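Local coordinates for NAD-dependent epimerase/dehydratase (Bacteroides thetaiotaomicron, PDB 3DHN), which probably binds NAD(P) in a Rossmann-type fold and may act as an oxidoreductase or epimerase, at residues Asn105-Leu116 with Ile155-Ala164. Residues are numbered along the deposited sequence; the frame is centred on the assembly and turned at random.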
ATOM      1  N   ASN A 105       4.764 -14.109   7.645  1.00 36.67           N
ATOM      2  CA  ASN A 105       5.671 -13.240   8.384  1.00 37.85           C
ATOM      3  C   ASN A 105       5.972 -11.872   7.768  1.00 36.62           C
ATOM      4  O   ASN A 105       6.644 -11.054   8.398  1.00 38.06           O
ATOM      5  CB  ASN A 105       6.990 -13.982   8.617  1.00 38.14           C
ATOM      6  CG  ASN A 105       6.793 -15.342   9.280  1.00 40.68           C
ATOM      7  OD1 ASN A 105       6.214 -15.443  10.364  1.00 37.95           O
ATOM      8  ND2 ASN A 105       7.279 -16.394   8.626  1.00 41.53           N
ATOM      9  N   ARG A 106       5.480 -11.625   6.557  1.00 34.20           N
ATOM     10  CA  ARG A 106       5.731 -10.360   5.866  1.00 32.35           C
ATOM     11  C   ARG A 106       4.449  -9.745   5.299  1.00 31.11           C
ATOM     12  O   ARG A 106       3.749 -10.367   4.499  1.00 30.16           O
ATOM     13  CB  ARG A 106       6.727 -10.604   4.734  1.00 33.70           C
ATOM     14  CG  ARG A 106       7.123  -9.377   3.945  1.00 33.58           C
ATOM     15  CD  ARG A 106       8.365  -8.698   4.508  1.00 35.72           C
ATOM     16  NE  ARG A 106       8.949  -7.807   3.509  1.00 32.75           N
ATOM     17  CZ  ARG A 106       9.661  -6.719   3.786  1.00 32.72           C
ATOM     18  NH1 ARG A 106       9.898  -6.367   5.046  1.00 34.69           N
ATOM     19  NH2 ARG A 106      10.113  -5.965   2.793  1.00 35.04           N
ATOM     20  N   PHE A 107       4.159  -8.512   5.705  1.00 29.64           N
ATOM     21  CA  PHE A 107       2.954  -7.808   5.264  1.00 29.63           C
ATOM     22  C   PHE A 107       3.299  -6.392   4.811  1.00 28.78           C
ATOM     23  O   PHE A 107       3.893  -5.628   5.571  1.00 28.35           O
ATOM     24  CB  PHE A 107       1.954  -7.766   6.433  1.00 29.17           C
ATOM     25  CG  PHE A 107       0.717  -6.943   6.174  1.00 29.14           C
ATOM     26  CD1 PHE A 107      -0.199  -7.314   5.196  1.00 28.75           C
ATOM     27  CD2 PHE A 107       0.437  -5.822   6.956  1.00 30.42           C
ATOM     28  CE1 PHE A 107      -1.371  -6.586   5.001  1.00 29.27           C
ATOM     29  CE2 PHE A 107      -0.733  -5.087   6.767  1.00 28.92           C
ATOM     30  CZ  PHE A 107      -1.636  -5.470   5.793  1.00 29.14           C
ATOM     31  N   LEU A 108       2.947  -6.054   3.571  1.00 28.03           N
ATOM     32  CA  LEU A 108       3.203  -4.713   3.029  1.00 29.94           C
ATOM     33  C   LEU A 108       1.864  -4.030   2.765  1.00 29.22           C
ATOM     34  O   LEU A 108       0.958  -4.621   2.171  1.00 30.01           O
ATOM     35  CB  LEU A 108       4.013  -4.791   1.735  1.00 30.17           C
ATOM     36  CG  LEU A 108       5.394  -5.455   1.834  1.00 36.61           C
ATOM     37  CD1 LEU A 108       5.279  -6.935   1.455  1.00 40.32           C
ATOM     38  CD2 LEU A 108       6.365  -4.756   0.901  1.00 40.94           C
HETATM   39  N   MSE A 109       1.736  -2.785   3.201  1.00 29.01           N
HETATM   40  CA  MSE A 109       0.481  -2.061   3.046  1.00 29.20           C
HETATM   41  C   MSE A 109       0.605  -0.733   2.307  1.00 27.12           C
HETATM   42  O   MSE A 109       1.553   0.020   2.509  1.00 24.36           O
HETATM   43  CB  MSE A 109      -0.115  -1.810   4.438  1.00 29.93           C
HETATM   44  CG  MSE A 109      -1.514  -1.198   4.465  1.00 37.25           C
HETATM   45 SE   MSE A 109      -2.155  -0.877   6.290  1.00 46.17          SE
HETATM   46  CE  MSE A 109      -3.742   0.161   5.895  1.00 43.85           C
ATOM     47  N   VAL A 110      -0.349  -0.451   1.431  1.00 26.97           N
ATOM     48  CA  VAL A 110      -0.352   0.824   0.723  1.00 27.77           C
ATOM     49  C   VAL A 110      -0.818   1.853   1.758  1.00 26.93           C
ATOM     50  O   VAL A 110      -1.923   1.749   2.289  1.00 26.41           O
ATOM     51  CB  VAL A 110      -1.345   0.810  -0.457  1.00 27.24           C
ATOM     52  CG1 VAL A 110      -1.432   2.201  -1.092  1.00 27.72           C
ATOM     53  CG2 VAL A 110      -0.910  -0.232  -1.482  1.00 28.37           C
ATOM     54  N   GLY A 111       0.032   2.825   2.066  1.00 26.76           N
ATOM     55  CA  GLY A 111      -0.329   3.834   3.040  1.00 25.55           C
ATOM     56  C   GLY A 111      -0.834   5.119   2.407  1.00 26.66           C
ATOM     57  O   GLY A 111      -1.286   5.117   1.267  1.00 27.19           O
ATOM     58  N   GLY A 112      -0.760   6.215   3.162  1.00 27.20           N
ATOM     59  CA  GLY A 112      -1.207   7.511   2.671  1.00 25.48           C
ATOM     60  C   GLY A 112      -0.160   8.567   2.970  1.00 26.69           C
ATOM     61  O   GLY A 112       0.869   8.260   3.563  1.00 27.11           O
ATOM     62  N   ALA A 113      -0.420   9.810   2.582  1.00 28.23           N
ATOM     63  CA  ALA A 113       0.532  10.890   2.818  1.00 29.56           C
ATOM     64  C   ALA A 113       0.199  11.686   4.077  1.00 29.72           C
ATOM     65  O   ALA A 113       1.014  12.481   4.557  1.00 29.77           O
ATOM     66  CB  ALA A 113       0.567  11.825   1.612  1.00 30.28           C
ATOM     67  N   GLY A 114      -0.993  11.458   4.614  1.00 29.12           N
ATOM     68  CA  GLY A 114      -1.421  12.181   5.798  1.00 29.33           C
ATOM     69  C   GLY A 114      -0.475  12.180   6.991  1.00 29.67           C
ATOM     70  O   GLY A 114      -0.306  13.211   7.648  1.00 28.10           O
ATOM     71  N   SER A 115       0.144  11.037   7.283  1.00 29.23           N
ATOM     72  CA  SER A 115       1.047  10.947   8.434  1.00 28.62           C
ATOM     73  C   SER A 115       2.467  11.441   8.194  1.00 28.80           C
ATOM     74  O   SER A 115       3.285  11.447   9.112  1.00 30.04           O
ATOM     75  CB  SER A 115       1.089   9.506   8.957  1.00 28.80           C
ATOM     76  OG  SER A 115       1.481   8.599   7.938  1.00 28.27           O
ATOM     77  N   LEU A 116       2.763  11.849   6.965  1.00 27.73           N
ATOM     78  CA  LEU A 116       4.093  12.345   6.635  1.00 28.68           C
ATOM     79  C   LEU A 116       4.295  13.745   7.207  1.00 28.86           C
ATOM     80  O   LEU A 116       3.341  14.514   7.325  1.00 28.71           O
ATOM     81  CB  LEU A 116       4.284  12.386   5.110  1.00 27.54           C
ATOM     82  CG  LEU A 116       4.394  11.044   4.368  1.00 28.69           C
ATOM     83  CD1 LEU A 116       4.367  11.285   2.862  1.00 28.96           C
ATOM     84  CD2 LEU A 116       5.687  10.333   4.769  1.00 26.47           C
ATOM     85  N   ILE A 155       4.654  -9.274  13.479  1.00 31.25           N
ATOM     86  CA  ILE A 155       4.762  -9.500  12.044  1.00 29.57           C
ATOM     87  C   ILE A 155       5.707  -8.457  11.462  1.00 29.18           C
ATOM     88  O   ILE A 155       5.881  -7.384  12.039  1.00 28.98           O
ATOM     89  CB  ILE A 155       3.383  -9.393  11.332  1.00 30.57           C
ATOM     90  CG1 ILE A 155       3.504  -9.892   9.888  1.00 29.42           C
ATOM     91  CG2 ILE A 155       2.886  -7.944  11.348  1.00 30.41           C
ATOM     92  CD1 ILE A 155       2.166 -10.034   9.182  1.00 28.79           C
ATOM     93  N   ASP A 156       6.350  -8.769  10.342  1.00 29.93           N
ATOM     94  CA  ASP A 156       7.237  -7.790   9.722  1.00 31.20           C
ATOM     95  C   ASP A 156       6.408  -6.970   8.738  1.00 30.31           C
ATOM     96  O   ASP A 156       6.193  -7.372   7.596  1.00 30.72           O
ATOM     97  CB  ASP A 156       8.406  -8.474   9.004  1.00 31.81           C
ATOM     98  CG  ASP A 156       9.307  -7.480   8.288  1.00 35.42           C
ATOM     99  OD1 ASP A 156       9.220  -6.268   8.595  1.00 38.62           O
ATOM    100  OD2 ASP A 156      10.109  -7.903   7.425  1.00 35.87           O
ATOM    101  N   TRP A 157       5.923  -5.822   9.204  1.00 29.58           N
ATOM    102  CA  TRP A 157       5.090  -4.945   8.387  1.00 27.23           C
ATOM    103  C   TRP A 157       5.857  -3.776   7.795  1.00 26.65           C
ATOM    104  O   TRP A 157       6.890  -3.361   8.315  1.00 25.51           O
ATOM    105  CB  TRP A 157       3.926  -4.388   9.214  1.00 26.28           C
ATOM    106  CG  TRP A 157       4.364  -3.579  10.419  1.00 25.93           C
ATOM    107  CD1 TRP A 157       4.678  -4.059  11.656  1.00 23.35           C
ATOM    108  CD2 TRP A 157       4.565  -2.159  10.479  1.00 25.73           C
ATOM    109  NE1 TRP A 157       5.061  -3.027  12.486  1.00 27.35           N
ATOM    110  CE2 TRP A 157       5.001  -1.851  11.788  1.00 27.46           C
ATOM    111  CE3 TRP A 157       4.422  -1.117   9.554  1.00 28.81           C
ATOM    112  CZ2 TRP A 157       5.293  -0.547  12.196  1.00 28.92           C
ATOM    113  CZ3 TRP A 157       4.717   0.184   9.959  1.00 24.94           C
ATOM    114  CH2 TRP A 157       5.146   0.456  11.269  1.00 26.39           C
ATOM    115  N   VAL A 158       5.324  -3.241   6.704  1.00 25.29           N
ATOM    116  CA  VAL A 158       5.906  -2.088   6.029  1.00 25.47           C
ATOM    117  C   VAL A 158       4.728  -1.260   5.523  1.00 24.48           C
ATOM    118  O   VAL A 158       3.860  -1.769   4.804  1.00 25.21           O
ATOM    119  CB  VAL A 158       6.792  -2.510   4.827  1.00 24.01           C
ATOM    120  CG1 VAL A 158       7.354  -1.282   4.140  1.00 25.35           C
ATOM    121  CG2 VAL A 158       7.938  -3.389   5.295  1.00 28.92           C
ATOM    122  N   PHE A 159       4.682   0.005   5.928  1.00 23.68           N
ATOM    123  CA  PHE A 159       3.624   0.935   5.524  1.00 24.13           C
ATOM    124  C   PHE A 159       4.283   1.858   4.491  1.00 23.15           C
ATOM    125  O   PHE A 159       5.199   2.614   4.825  1.00 22.84           O
ATOM    126  CB  PHE A 159       3.166   1.733   6.757  1.00 24.17           C
ATOM    127  CG  PHE A 159       1.930   2.561   6.547  1.00 26.29           C
ATOM    128  CD1 PHE A 159       0.685   1.955   6.363  1.00 27.32           C
ATOM    129  CD2 PHE A 159       1.991   3.954   6.630  1.00 27.23           C
ATOM    130  CE1 PHE A 159      -0.487   2.730   6.274  1.00 27.90           C
ATOM    131  CE2 PHE A 159       0.840   4.738   6.541  1.00 26.71           C
ATOM    132  CZ  PHE A 159      -0.410   4.124   6.364  1.00 26.44           C
ATOM    133  N   PHE A 160       3.825   1.804   3.242  1.00 24.03           N
ATOM    134  CA  PHE A 160       4.429   2.619   2.184  1.00 24.60           C
ATOM    135  C   PHE A 160       3.610   3.874   1.849  1.00 24.05           C
ATOM    136  O   PHE A 160       2.617   3.818   1.121  1.00 23.36           O
ATOM    137  CB  PHE A 160       4.633   1.733   0.940  1.00 25.09           C
ATOM    138  CG  PHE A 160       5.504   2.344  -0.141  1.00 25.95           C
ATOM    139  CD1 PHE A 160       6.335   3.427   0.125  1.00 27.98           C
ATOM    140  CD2 PHE A 160       5.501   1.804  -1.434  1.00 24.48           C
ATOM    141  CE1 PHE A 160       7.149   3.973  -0.879  1.00 29.01           C
ATOM    142  CE2 PHE A 160       6.309   2.337  -2.441  1.00 22.90           C
ATOM    143  CZ  PHE A 160       7.135   3.424  -2.164  1.00 26.11           C
ATOM    144  N   SER A 161       4.037   5.004   2.406  1.00 23.93           N
ATOM    145  CA  SER A 161       3.367   6.293   2.189  1.00 25.79           C
ATOM    146  C   SER A 161       3.706   6.896   0.830  1.00 26.36           C
ATOM    147  O   SER A 161       4.855   7.272   0.585  1.00 26.92           O
ATOM    148  CB  SER A 161       3.782   7.314   3.263  1.00 25.84           C
ATOM    149  OG  SER A 161       3.245   7.034   4.546  1.00 24.31           O
ATOM    150  N   PRO A 162       2.717   7.004  -0.074  1.00 27.37           N
ATOM    151  CA  PRO A 162       2.976   7.591  -1.396  1.00 27.59           C
ATOM    152  C   PRO A 162       3.132   9.103  -1.252  1.00 27.99           C
ATOM    153  O   PRO A 162       2.943   9.641  -0.163  1.00 25.81           O
ATOM    154  CB  PRO A 162       1.708   7.252  -2.177  1.00 29.47           C
ATOM    155  CG  PRO A 162       0.644   7.255  -1.095  1.00 30.18           C
ATOM    156  CD  PRO A 162       1.331   6.507   0.022  1.00 26.24           C
ATOM    157  N   ALA A 163       3.464   9.785  -2.344  1.00 27.59           N
ATOM    158  CA  ALA A 163       3.590  11.243  -2.335  1.00 29.38           C
ATOM    159  C   ALA A 163       2.179  11.829  -2.204  1.00 30.27           C
ATOM    160  O   ALA A 163       1.198  11.150  -2.503  1.00 29.44           O
ATOM    161  CB  ALA A 163       4.241  11.730  -3.636  1.00 27.17           C
ATOM    162  N   ALA A 164       2.076  13.086  -1.779  1.00 31.55           N
ATOM    163  CA  ALA A 164       0.767  13.721  -1.595  1.00 33.43           C
ATOM    164  C   ALA A 164      -0.142  13.664  -2.821  1.00 33.57           C
ATOM    165  O   ALA A 164      -1.358  13.545  -2.684  1.00 33.85           O
ATOM    166  CB  ALA A 164       0.940  15.172  -1.138  1.00 33.34           C
TER
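Arg-106 and Asp-156 run side by side on one face of the sheet, and Arg-106 NH1 closes a salt bridge of 2.8 Å to Asp-156 OD2. The planes of guanidinium and carboxylate are turned 50° apart, and NH1 meets the oxygen from above the carboxylate plane. A bend at chi2 brings the end of the arginine toward strand 156-161, with NH1 3.6 Å from Val-158 CG2. Glu-204 and the carbonyl of His-210 hold the guanidinium from beyond, while His-211 and the backbone N of Gln-212 grip the two carboxylate oxygens. A methionine in place of Arg-106 would probably cost Asp-156 and Glu-204 the guanidinium they share, leaving Asp-156 to His-211 and Gln-212.

On the other face, Ile-155 CD1 packs on Phe-107 CB at 3.6 Å, and the selenium of selenomethionine Met-109 lies at the edge of the Phe-159 ring, a Met-aromatic contact. With CG anti to the backbone N (chi1 -170°), this ring reaches over the neighbouring segment, where Gly-111 CA sits on its face 3.6 Å from the centroid, a CH-pi contact; the ring lies where a CB would point. Beyond strand 106-110, Ser-161 OG donates to Gly-112 O at 2.8 Å, nearly in line with the C=O bond, and Arg-214 ties the same hydroxyl to that of Ser-115.

Between the two faces, strands 106-110 and 156-161 pair in parallel, 14° apart. Phe-107, Met-109 and Gly-111 each donate a backbone N-H to the partner strand, alternating with bonds in the reverse direction such as Phe-160 N to Met-109 O, 3.0 Å. Helix 87-101 covers the Phe-107 and Met-109 face, helix 194-206 the Leu-108 face. Strands 70-73 and 213-218 flank the pair in the parallel part of the central sheet, helices on both faces, as in a Rossmann fold.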